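Congerin-1 (Conger myriaster, PDB 1C1L) binds beta-galactosides such as lactose as a homodimeric galectin of the conger eel, although its physiological role is not yet known. Local coordinates at residues His48-Gly53 and Thr78-Ser83; Gln56-Met61 and Glu74-Asn79. All coordinates share one frame; numbering follows the deposited sequence.

Contact 1. Residues His48-Gly53 and Thr78-Ser83. With GAL (beta-D-galactopyranose), chain B; BGC (beta-D-glucopyranose), chain C.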
ATOM      1  N   HIS A  48     -19.545   5.979  -0.483  1.00  6.32           N
ATOM      2  CA  HIS A  48     -20.562   5.244  -1.221  1.00  6.86           C
ATOM      3  C   HIS A  48     -21.580   4.785  -0.208  1.00  7.87           C
ATOM      4  O   HIS A  48     -21.287   3.953   0.653  1.00  6.66           O
ATOM      5  CB  HIS A  48     -19.993   4.005  -1.941  1.00  8.49           C
ATOM      6  CG  HIS A  48     -19.331   4.344  -3.274  1.00  8.87           C
ATOM      7  ND1 HIS A  48     -18.126   4.842  -3.442  1.00 10.41           N
ATOM      8  CD2 HIS A  48     -19.873   4.214  -4.535  1.00 11.29           C
ATOM      9  CE1 HIS A  48     -17.893   5.035  -4.705  1.00 10.60           C
ATOM     10  NE2 HIS A  48     -18.952   4.657  -5.369  1.00 11.28           N
ATOM     11  N   ARG A  49     -22.762   5.379  -0.270  1.00  6.54           N
ATOM     12  CA  ARG A  49     -23.831   5.077   0.661  1.00  7.68           C
ATOM     13  C   ARG A  49     -24.852   4.183  -0.014  1.00  9.12           C
ATOM     14  O   ARG A  49     -25.538   4.575  -0.968  1.00  9.46           O
ATOM     15  CB  ARG A  49     -24.498   6.376   1.123  1.00  7.41           C
ATOM     16  CG  ARG A  49     -23.530   7.332   1.788  1.00  8.49           C
ATOM     17  CD  ARG A  49     -24.226   8.606   2.196  1.00  8.09           C
ATOM     18  NE  ARG A  49     -23.291   9.375   2.987  1.00  7.90           N
ATOM     19  CZ  ARG A  49     -23.536  10.530   3.588  1.00  8.19           C
ATOM     20  NH1 ARG A  49     -24.720  11.112   3.486  1.00  7.42           N
ATOM     21  NH2 ARG A  49     -22.566  11.112   4.281  1.00  8.35           N
ATOM     22  N   PHE A  50     -24.905   2.959   0.484  1.00  8.65           N
ATOM     23  CA  PHE A  50     -25.809   1.949  -0.028  1.00 10.80           C
ATOM     24  C   PHE A  50     -27.188   2.130   0.590  1.00 12.38           C
ATOM     25  O   PHE A  50     -28.131   2.533  -0.088  1.00 12.58           O
ATOM     26  CB  PHE A  50     -25.273   0.546   0.292  1.00 11.19           C
ATOM     27  CG  PHE A  50     -23.988   0.253  -0.455  1.00 11.49           C
ATOM     28  CD1 PHE A  50     -22.777   0.778   0.004  1.00 12.44           C
ATOM     29  CD2 PHE A  50     -24.033  -0.528  -1.609  1.00 12.91           C
ATOM     30  CE1 PHE A  50     -21.607   0.521  -0.702  1.00 13.12           C
ATOM     31  CE2 PHE A  50     -22.854  -0.779  -2.310  1.00 13.53           C
ATOM     32  CZ  PHE A  50     -21.646  -0.256  -1.856  1.00 13.41           C
ATOM     33  N   ASN A  51     -27.282   1.933   1.892  1.00 15.03           N
ATOM     34  CA  ASN A  51     -28.557   1.941   2.593  1.00 17.00           C
ATOM     35  C   ASN A  51     -28.263   2.729   3.842  1.00 16.61           C
ATOM     36  O   ASN A  51     -27.774   2.236   4.870  1.00 18.11           O
ATOM     37  CB  ASN A  51     -28.959   0.495   2.894  1.00 19.68           C
ATOM     38  CG  ASN A  51     -30.122   0.362   3.869  1.00 22.36           C
ATOM     39  OD1 ASN A  51     -30.905   1.293   4.049  1.00 24.25           O
ATOM     40  ND2 ASN A  51     -30.292  -0.766   4.553  1.00 23.00           N
ATOM     41  N   TYR A  52     -28.452   4.023   3.700  1.00 14.51           N
ATOM     42  CA  TYR A  52     -28.103   4.923   4.764  1.00 16.09           C
ATOM     43  C   TYR A  52     -29.226   5.931   4.901  1.00 17.16           C
ATOM     44  O   TYR A  52     -29.128   7.090   4.497  1.00 16.21           O
ATOM     45  CB  TYR A  52     -26.762   5.562   4.399  1.00 15.42           C
ATOM     46  CG  TYR A  52     -26.206   6.448   5.495  1.00 14.58           C
ATOM     47  CD1 TYR A  52     -25.806   5.863   6.694  1.00 13.55           C
ATOM     48  CD2 TYR A  52     -26.080   7.821   5.304  1.00 12.93           C
ATOM     49  CE1 TYR A  52     -25.269   6.645   7.706  1.00 13.54           C
ATOM     50  CE2 TYR A  52     -25.548   8.620   6.312  1.00 13.71           C
ATOM     51  CZ  TYR A  52     -25.141   8.014   7.506  1.00 13.30           C
ATOM     52  OH  TYR A  52     -24.565   8.770   8.498  1.00 15.03           O
ATOM     53  N   GLY A  53     -30.306   5.478   5.522  1.00 18.98           N
ATOM     54  CA  GLY A  53     -31.494   6.299   5.710  1.00 20.46           C
ATOM     55  C   GLY A  53     -32.025   6.839   4.393  1.00 20.37           C
ATOM     56  O   GLY A  53     -32.315   6.079   3.468  1.00 21.38           O
ATOM     57  N   THR A  78     -25.750  10.200  -7.999  1.00  8.60           N
ATOM     58  CA  THR A  78     -26.456   8.940  -7.865  1.00  9.80           C
ATOM     59  C   THR A  78     -26.090   8.029  -9.027  1.00 10.07           C
ATOM     60  O   THR A  78     -26.827   7.116  -9.406  1.00 11.85           O
ATOM     61  CB  THR A  78     -27.973   9.148  -7.830  1.00  9.96           C
ATOM     62  OG1 THR A  78     -28.329   9.919  -8.982  1.00 11.04           O
ATOM     63  CG2 THR A  78     -28.380   9.703  -6.481  1.00 11.98           C
ATOM     64  N   ASN A  79     -24.955   8.261  -9.690  1.00 10.17           N
ATOM     65  CA  ASN A  79     -24.510   7.381 -10.760  1.00 10.75           C
ATOM     66  C   ASN A  79     -23.699   6.322 -10.006  1.00 10.46           C
ATOM     67  O   ASN A  79     -22.469   6.353  -9.934  1.00 12.12           O
ATOM     68  CB  ASN A  79     -23.656   8.180 -11.743  1.00 12.86           C
ATOM     69  CG  ASN A  79     -23.451   7.383 -13.024  1.00 13.52           C
ATOM     70  OD1 ASN A  79     -23.920   6.253 -13.133  1.00 16.13           O
ATOM     71  ND2 ASN A  79     -22.797   7.922 -14.037  1.00 17.35           N
ATOM     72  N   PHE A  80     -24.437   5.439  -9.342  1.00  9.84           N
ATOM     73  CA  PHE A  80     -23.864   4.493  -8.391  1.00 10.53           C
ATOM     74  C   PHE A  80     -23.706   3.107  -8.999  1.00 10.73           C
ATOM     75  O   PHE A  80     -24.692   2.521  -9.439  1.00 11.35           O
ATOM     76  CB  PHE A  80     -24.791   4.480  -7.195  1.00  8.76           C
ATOM     77  CG  PHE A  80     -24.257   3.832  -5.927  1.00  8.27           C
ATOM     78  CD1 PHE A  80     -24.329   2.448  -5.741  1.00  9.85           C
ATOM     79  CD2 PHE A  80     -23.773   4.651  -4.906  1.00  8.16           C
ATOM     80  CE1 PHE A  80     -23.928   1.894  -4.524  1.00  9.30           C
ATOM     81  CE2 PHE A  80     -23.376   4.087  -3.690  1.00  6.96           C
ATOM     82  CZ  PHE A  80     -23.462   2.711  -3.494  1.00  7.53           C
ATOM     83  N   THR A  81     -22.498   2.541  -9.038  1.00 11.63           N
ATOM     84  CA  THR A  81     -22.297   1.276  -9.722  1.00 11.42           C
ATOM     85  C   THR A  81     -21.735   0.144  -8.867  1.00 11.56           C
ATOM     86  O   THR A  81     -21.537  -0.969  -9.369  1.00 13.56           O
ATOM     87  CB  THR A  81     -21.377   1.536 -10.970  1.00 11.26           C
ATOM     88  OG1 THR A  81     -20.153   2.110 -10.510  1.00 12.50           O
ATOM     89  CG2 THR A  81     -22.016   2.480 -11.988  1.00 12.16           C
ATOM     90  N   LEU A  82     -21.427   0.392  -7.593  1.00 10.81           N
ATOM     91  CA  LEU A  82     -20.881  -0.673  -6.762  1.00 12.32           C
ATOM     92  C   LEU A  82     -22.014  -1.485  -6.144  1.00 13.42           C
ATOM     93  O   LEU A  82     -23.154  -1.019  -6.035  1.00 14.40           O
ATOM     94  CB  LEU A  82     -19.973  -0.083  -5.665  1.00 10.90           C
ATOM     95  CG  LEU A  82     -18.780   0.793  -6.090  1.00 12.21           C
ATOM     96  CD1 LEU A  82     -17.913   1.088  -4.872  1.00 12.37           C
ATOM     97  CD2 LEU A  82     -17.925   0.076  -7.130  1.00 11.65           C
ATOM     98  N   SER A  83     -21.679  -2.684  -5.691  1.00 14.48           N
ATOM     99  CA  SER A  83     -22.629  -3.617  -5.138  1.00 14.88           C
ATOM    100  C   SER A  83     -22.055  -4.232  -3.882  1.00 13.25           C
ATOM    101  O   SER A  83     -20.850  -4.461  -3.735  1.00 11.16           O
ATOM    102  CB  SER A  83     -22.914  -4.720  -6.149  1.00 17.88           C
ATOM    103  OG  SER A  83     -23.135  -4.214  -7.459  1.00 24.66           O
TER
HETATM  104  C1  GAL B   2     -21.962  13.257   7.163  1.00  9.28           C
HETATM  105  C2  GAL B   2     -21.494  11.919   7.734  1.00  8.00           C
HETATM  106  C3  GAL B   2     -19.968  11.817   7.686  1.00  7.43           C
HETATM  107  C4  GAL B   2     -19.445  12.132   6.273  1.00  6.15           C
HETATM  108  C5  GAL B   2     -20.031  13.448   5.779  1.00  7.37           C
HETATM  109  C6  GAL B   2     -19.629  13.756   4.353  1.00  5.80           C
HETATM  110  O2  GAL B   2     -21.937  11.811   9.081  1.00  8.83           O
HETATM  111  O3  GAL B   2     -19.585  10.507   8.072  1.00  7.71           O
HETATM  112  O4  GAL B   2     -19.813  11.070   5.406  1.00  4.59           O
HETATM  113  O5  GAL B   2     -21.479  13.419   5.836  1.00  7.19           O
HETATM  114  O6  GAL B   2     -20.140  15.002   3.951  1.00  8.41           O
HETATM  115  C2  BGC C   1     -25.797  15.570   5.352  1.00 10.84           C
HETATM  116  C3  BGC C   1     -25.073  14.259   5.701  1.00  9.58           C
HETATM  117  C4  BGC C   1     -23.946  14.542   6.677  1.00 10.23           C
HETATM  118  C5  BGC C   1     -24.506  15.267   7.911  1.00 10.60           C
HETATM  119  C6  BGC C   1     -23.435  15.602   8.928  1.00 10.29           C
HETATM  120  C1  BGC C   1     -26.242  16.291   6.623  1.00 10.26           C
HETATM  121  O1  BGC C   1     -26.756  17.523   6.300  1.00 13.02           O
HETATM  122  O2  BGC C   1     -26.932  15.278   4.550  1.00 11.39           O
HETATM  123  O3  BGC C   1     -24.557  13.680   4.518  1.00  8.39           O
HETATM  124  O4  BGC C   1     -23.339  13.287   7.090  1.00  8.81           O
HETATM  125  O5  BGC C   1     -25.106  16.500   7.481  1.00 11.41           O
HETATM  126  O6  BGC C   1     -22.429  16.437   8.375  1.00 13.54           O
HETATM  127  O   HOH W   1     -20.247   3.752  -7.894  1.00 13.19           O
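F80 drives one rim of its ring into the face of F50 while a second aromatic residue, H48, meets it from another direction. The F50-F80 pair is T-shaped: the planes stand at 88°, the centroids lie 4.9 Å apart, and CZ of F80 sits over the centre of the F50 ring. F80 reaches this position because its CG lies anti to the backbone N (chi1 -166°), which swings the ring in from the loop toward strand 41-52. H48 turns its own edge to the face of F80 in an offset edge-to-face pair, with CD2 of H48 3.6 Å from CE2 of F80. The three rings thus form an aromatic cluster.

Aliphatic packing completes the apolar part. CD1 of L82 stands over the middle of the H48 ring, 3.7 Å from its centroid and 9° off the normal, a well-centred CH-pi contact, and L82 CB touches F50 CZ at 4.2 Å. I103 and F31 pack against L82 from other strands.

The polar link between the segments is a water that lies in the plane of the imidazole, 3.0 Å from H48 NE2; this water accepts from T81 N at 2.8 Å.

R49 leaves the backbone away from 78-83 and its extended chain reaches the sugar. It presents NH1 to BGC O3 at 2.8 Å, and NH2 to O4 and O5 of GAL, with Y52 CE2 over one guanidinium face and D47 and D55 as salt-bridge partners.

Consecutive residues at the end of strand 41-52 and in the corner after it therefore point in different directions: H48 and F50 pack their rings on F80 and L82 of the 78-83 loop, whereas R49, probably held in orientation by its two aspartates, donates to hydroxyl oxygens and a ring oxygen of the lactose.

Contact 2. Residues Gln56-Met61 and Glu74-Asn79. With BGC (beta-D-glucopyranose), chain C; GAL (beta-D-galactopyranose), chain B.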
ATOM      1  N   GLN A  56     -29.840   6.422  -0.427  1.00 12.77           N
ATOM      2  CA  GLN A  56     -29.862   5.091  -0.983  1.00 12.67           C
ATOM      3  C   GLN A  56     -29.042   5.221  -2.243  1.00 12.10           C
ATOM      4  O   GLN A  56     -29.301   6.104  -3.055  1.00 11.50           O
ATOM      5  CB  GLN A  56     -31.284   4.668  -1.333  1.00 14.56           C
ATOM      6  CG  GLN A  56     -32.216   4.472  -0.150  1.00 17.17           C
ATOM      7  CD  GLN A  56     -31.832   3.296   0.726  1.00 18.99           C
ATOM      8  OE1 GLN A  56     -31.412   2.224   0.271  1.00 22.48           O
ATOM      9  NE2 GLN A  56     -31.944   3.473   2.029  1.00 20.68           N
ATOM     10  N   ASN A  57     -28.008   4.398  -2.377  1.00 11.09           N
ATOM     11  CA  ASN A  57     -27.137   4.387  -3.548  1.00 10.18           C
ATOM     12  C   ASN A  57     -26.716   5.755  -4.062  1.00  8.65           C
ATOM     13  O   ASN A  57     -26.797   6.121  -5.243  1.00 10.16           O
ATOM     14  CB  ASN A  57     -27.803   3.566  -4.652  1.00 10.72           C
ATOM     15  CG  ASN A  57     -27.911   2.089  -4.294  1.00 14.34           C
ATOM     16  OD1 ASN A  57     -27.299   1.586  -3.351  1.00 15.37           O
ATOM     17  ND2 ASN A  57     -28.656   1.258  -4.990  1.00 18.18           N
ATOM     18  N   THR A  58     -26.151   6.481  -3.105  1.00  8.24           N
ATOM     19  CA  THR A  58     -25.686   7.836  -3.340  1.00  9.15           C
ATOM     20  C   THR A  58     -24.194   7.921  -3.023  1.00  8.04           C
ATOM     21  O   THR A  58     -23.721   7.297  -2.070  1.00  8.92           O
ATOM     22  CB  THR A  58     -26.452   8.844  -2.439  1.00  9.77           C
ATOM     23  OG1 THR A  58     -27.844   8.619  -2.630  1.00 12.51           O
ATOM     24  CG2 THR A  58     -26.099  10.297  -2.750  1.00 11.90           C
ATOM     25  N   ILE A  59     -23.445   8.624  -3.859  1.00  7.14           N
ATOM     26  CA  ILE A  59     -22.035   8.918  -3.632  1.00  8.60           C
ATOM     27  C   ILE A  59     -22.039  10.334  -3.082  1.00  8.54           C
ATOM     28  O   ILE A  59     -22.661  11.241  -3.658  1.00  9.30           O
ATOM     29  CB  ILE A  59     -21.207   8.914  -4.945  1.00  9.88           C
ATOM     30  CG1 ILE A  59     -21.173   7.531  -5.576  1.00 11.05           C
ATOM     31  CG2 ILE A  59     -19.771   9.368  -4.626  1.00 11.14           C
ATOM     32  CD1 ILE A  59     -20.679   7.579  -7.036  1.00 11.31           C
ATOM     33  N   VAL A  60     -21.348  10.528  -1.970  1.00  7.34           N
ATOM     34  CA  VAL A  60     -21.191  11.818  -1.341  1.00  7.81           C
ATOM     35  C   VAL A  60     -19.692  12.086  -1.280  1.00  8.52           C
ATOM     36  O   VAL A  60     -18.927  11.257  -0.776  1.00  9.74           O
ATOM     37  CB  VAL A  60     -21.769  11.815   0.088  1.00  8.12           C
ATOM     38  CG1 VAL A  60     -21.499  13.150   0.769  1.00 10.25           C
ATOM     39  CG2 VAL A  60     -23.274  11.570   0.035  1.00  8.89           C
ATOM     40  N   MET A  61     -19.276  13.240  -1.751  1.00  7.28           N
ATOM     41  CA  MET A  61     -17.892  13.678  -1.716  1.00  8.25           C
ATOM     42  C   MET A  61     -17.807  14.948  -0.892  1.00  7.69           C
ATOM     43  O   MET A  61     -18.663  15.843  -0.990  1.00  6.85           O
ATOM     44  CB  MET A  61     -17.394  13.965  -3.116  1.00  9.34           C
ATOM     45  CG  MET A  61     -17.328  12.706  -3.955  1.00 11.18           C
ATOM     46  SD  MET A  61     -16.838  13.083  -5.648  1.00 17.47           S
ATOM     47  CE  MET A  61     -18.439  13.454  -6.303  1.00 16.78           C
ATOM     48  N   GLU A  74     -21.051  19.251   0.441  1.00  7.63           N
ATOM     49  CA  GLU A  74     -21.135  17.973  -0.233  1.00  7.69           C
ATOM     50  C   GLU A  74     -21.403  18.129  -1.714  1.00  9.11           C
ATOM     51  O   GLU A  74     -22.085  19.062  -2.164  1.00  9.89           O
ATOM     52  CB  GLU A  74     -22.264  17.135   0.327  1.00  7.26           C
ATOM     53  CG  GLU A  74     -22.065  16.841   1.792  1.00  8.30           C
ATOM     54  CD  GLU A  74     -23.122  15.928   2.395  1.00 10.37           C
ATOM     55  OE1 GLU A  74     -24.212  15.805   1.850  1.00 12.41           O
ATOM     56  OE2 GLU A  74     -22.849  15.335   3.425  1.00  9.64           O
ATOM     57  N   GLN A  75     -20.762  17.264  -2.490  1.00  8.99           N
ATOM     58  CA  GLN A  75     -21.091  17.073  -3.883  1.00 10.00           C
ATOM     59  C   GLN A  75     -21.556  15.621  -3.921  1.00 10.38           C
ATOM     60  O   GLN A  75     -20.967  14.712  -3.335  1.00 10.64           O
ATOM     61  CB  GLN A  75     -19.879  17.297  -4.780  1.00  9.52           C
ATOM     62  CG  GLN A  75     -19.521  18.787  -4.748  1.00 12.49           C
ATOM     63  CD  GLN A  75     -18.662  19.223  -5.922  1.00 14.29           C
ATOM     64  OE1 GLN A  75     -18.592  18.519  -6.926  1.00 15.79           O
ATOM     65  NE2 GLN A  75     -18.039  20.388  -5.891  1.00 10.94           N
ATOM     66  N   ARG A  76     -22.719  15.408  -4.512  1.00  9.85           N
ATOM     67  CA  ARG A  76     -23.386  14.116  -4.566  1.00  9.46           C
ATOM     68  C   ARG A  76     -23.555  13.632  -5.983  1.00  9.79           C
ATOM     69  O   ARG A  76     -23.635  14.439  -6.919  1.00 10.80           O
ATOM     70  CB  ARG A  76     -24.762  14.194  -3.939  1.00 10.14           C
ATOM     71  CG  ARG A  76     -24.647  14.425  -2.448  1.00 10.64           C
ATOM     72  CD  ARG A  76     -25.969  14.805  -1.834  1.00 13.38           C
ATOM     73  NE  ARG A  76     -25.823  14.761  -0.390  1.00 13.51           N
ATOM     74  CZ  ARG A  76     -26.400  13.792   0.311  1.00 10.96           C
ATOM     75  NH1 ARG A  76     -27.122  12.869  -0.309  1.00 14.80           N
ATOM     76  NH2 ARG A  76     -26.223  13.704   1.627  1.00 12.09           N
ATOM     77  N   SER A  77     -23.636  12.323  -6.122  1.00  8.77           N
ATOM     78  CA  SER A  77     -23.916  11.717  -7.403  1.00  8.89           C
ATOM     79  C   SER A  77     -24.791  10.516  -7.125  1.00  9.03           C
ATOM     80  O   SER A  77     -24.608   9.843  -6.107  1.00 10.05           O
ATOM     81  CB  SER A  77     -22.630  11.242  -8.086  1.00 11.48           C
ATOM     82  OG  SER A  77     -22.913  10.593  -9.328  1.00 11.74           O
ATOM     83  N   THR A  78     -25.750  10.200  -7.999  1.00  8.60           N
ATOM     84  CA  THR A  78     -26.456   8.940  -7.865  1.00  9.80           C
ATOM     85  C   THR A  78     -26.090   8.029  -9.027  1.00 10.07           C
ATOM     86  O   THR A  78     -26.827   7.116  -9.406  1.00 11.85           O
ATOM     87  CB  THR A  78     -27.973   9.148  -7.830  1.00  9.96           C
ATOM     88  OG1 THR A  78     -28.329   9.919  -8.982  1.00 11.04           O
ATOM     89  CG2 THR A  78     -28.380   9.703  -6.481  1.00 11.98           C
ATOM     90  N   ASN A  79     -24.955   8.261  -9.690  1.00 10.17           N
ATOM     91  CA  ASN A  79     -24.510   7.381 -10.760  1.00 10.75           C
ATOM     92  C   ASN A  79     -23.699   6.322 -10.006  1.00 10.46           C
ATOM     93  O   ASN A  79     -22.469   6.353  -9.934  1.00 12.12           O
ATOM     94  CB  ASN A  79     -23.656   8.180 -11.743  1.00 12.86           C
ATOM     95  CG  ASN A  79     -23.451   7.383 -13.024  1.00 13.52           C
ATOM     96  OD1 ASN A  79     -23.920   6.253 -13.133  1.00 16.13           O
ATOM     97  ND2 ASN A  79     -22.797   7.922 -14.037  1.00 17.35           N
TER
HETATM   98  C2  BGC C   1     -25.797  15.570   5.352  1.00 10.84           C
HETATM   99  C3  BGC C   1     -25.073  14.259   5.701  1.00  9.58           C
HETATM  100  C4  BGC C   1     -23.946  14.542   6.677  1.00 10.23           C
HETATM  101  C5  BGC C   1     -24.506  15.267   7.911  1.00 10.60           C
HETATM  102  C6  BGC C   1     -23.435  15.602   8.928  1.00 10.29           C
HETATM  103  C1  BGC C   1     -26.242  16.291   6.623  1.00 10.26           C
HETATM  104  O1  BGC C   1     -26.756  17.523   6.300  1.00 13.02           O
HETATM  105  O2  BGC C   1     -26.932  15.278   4.550  1.00 11.39           O
HETATM  106  O3  BGC C   1     -24.557  13.680   4.518  1.00  8.39           O
HETATM  107  O4  BGC C   1     -23.339  13.287   7.090  1.00  8.81           O
HETATM  108  O5  BGC C   1     -25.106  16.500   7.481  1.00 11.41           O
HETATM  109  O6  BGC C   1     -22.429  16.437   8.375  1.00 13.54           O
HETATM  110  C1  GAL B   2     -21.962  13.257   7.163  1.00  9.28           C
HETATM  111  C2  GAL B   2     -21.494  11.919   7.734  1.00  8.00           C
HETATM  112  C3  GAL B   2     -19.968  11.817   7.686  1.00  7.43           C
HETATM  113  C4  GAL B   2     -19.445  12.132   6.273  1.00  6.15           C
HETATM  114  C5  GAL B   2     -20.031  13.448   5.779  1.00  7.37           C
HETATM  115  C6  GAL B   2     -19.629  13.756   4.353  1.00  5.80           C
HETATM  116  O2  GAL B   2     -21.937  11.811   9.081  1.00  8.83           O
HETATM  117  O3  GAL B   2     -19.585  10.507   8.072  1.00  7.71           O
HETATM  118  O4  GAL B   2     -19.813  11.070   5.406  1.00  4.59           O
HETATM  119  O5  GAL B   2     -21.479  13.419   5.836  1.00  7.19           O
HETATM  120  O6  GAL B   2     -20.140  15.002   3.951  1.00  8.41           O
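The carboxylate oxygen OE2 of E74 is gripped by both sugars, accepting from BGC O3 at 2.6 Å and from GAL O6 at 2.8 Å. Its other oxygen, OE1, takes two bonds from R76, whose NH2 (2.9 Å) and NE approach side-on from the same face of the carboxylate. OE1 lies close to the guanidinium plane, and the pair of bonds probably helps hold the carboxylate with OE2 toward the lactose. R76 NH1 has a further salt bridge, to D55.

V60 packs against both members of this pair. Its CG2 sits over the centre of one guanidinium face, 3.8 Å above the plane, as the side chains of V60 and R76 run side by side. CG1, anti to the backbone N (chi1 176°), turns instead to E74 and meets its CD at 3.6 Å. T58 adds CG2 near R76 NH1.

V60, E74 and R76 belong to the sugar pocket on the concave face of the galectin beta-sandwich, where 75-77 is an outermost strand of its sheet within the chain and pairs antiparallel with 58-61 in a beta hairpin. V60 and R76 form a non-hydrogen-bonded pair, flanked by the hydrogen-bonded pairs I59-S77 and M61-Q75. M61 N to Q75 O measures 2.7 Å, and I59 N to S77 O is nearly straight at 172°. Short CA-H...O contacts, such as R76 CA to I59 O at 3.1 Å, fill in between them.

On the reverse face, I59 and M61 turn to the sandwich interior, packing on L46 and L109. Where 55-64 pairs with strand 41-52, N57 and T58 both face R49 in a G1 beta bulge; beyond strand 75-77, S77 OG accepts from N79 N in an ST turn.

In the fold
Contacts 1 and 2 adjoin on one sheet, contact 1 adding the loop after strand 75-77; their centres are about 7 Å apart, and they share T78 and N79, where that strand gives way to the loop that carries F80. Strands 41-52 and 55-64 join them directly: R49 N lies 2.8 Å from T58 O and F50 O lies 3.0 Å from N57 N, both probable hydrogen bonds, while F80 CB packs on N57 O at 3.2 Å. Both contacts touch the lactose, with R49 from contact 1 and E74 from contact 2 meeting on BGC O3. D55 has salt bridges to both R49 and R76, and H45, N62 and R30 also hydrogen-bond to the galactose.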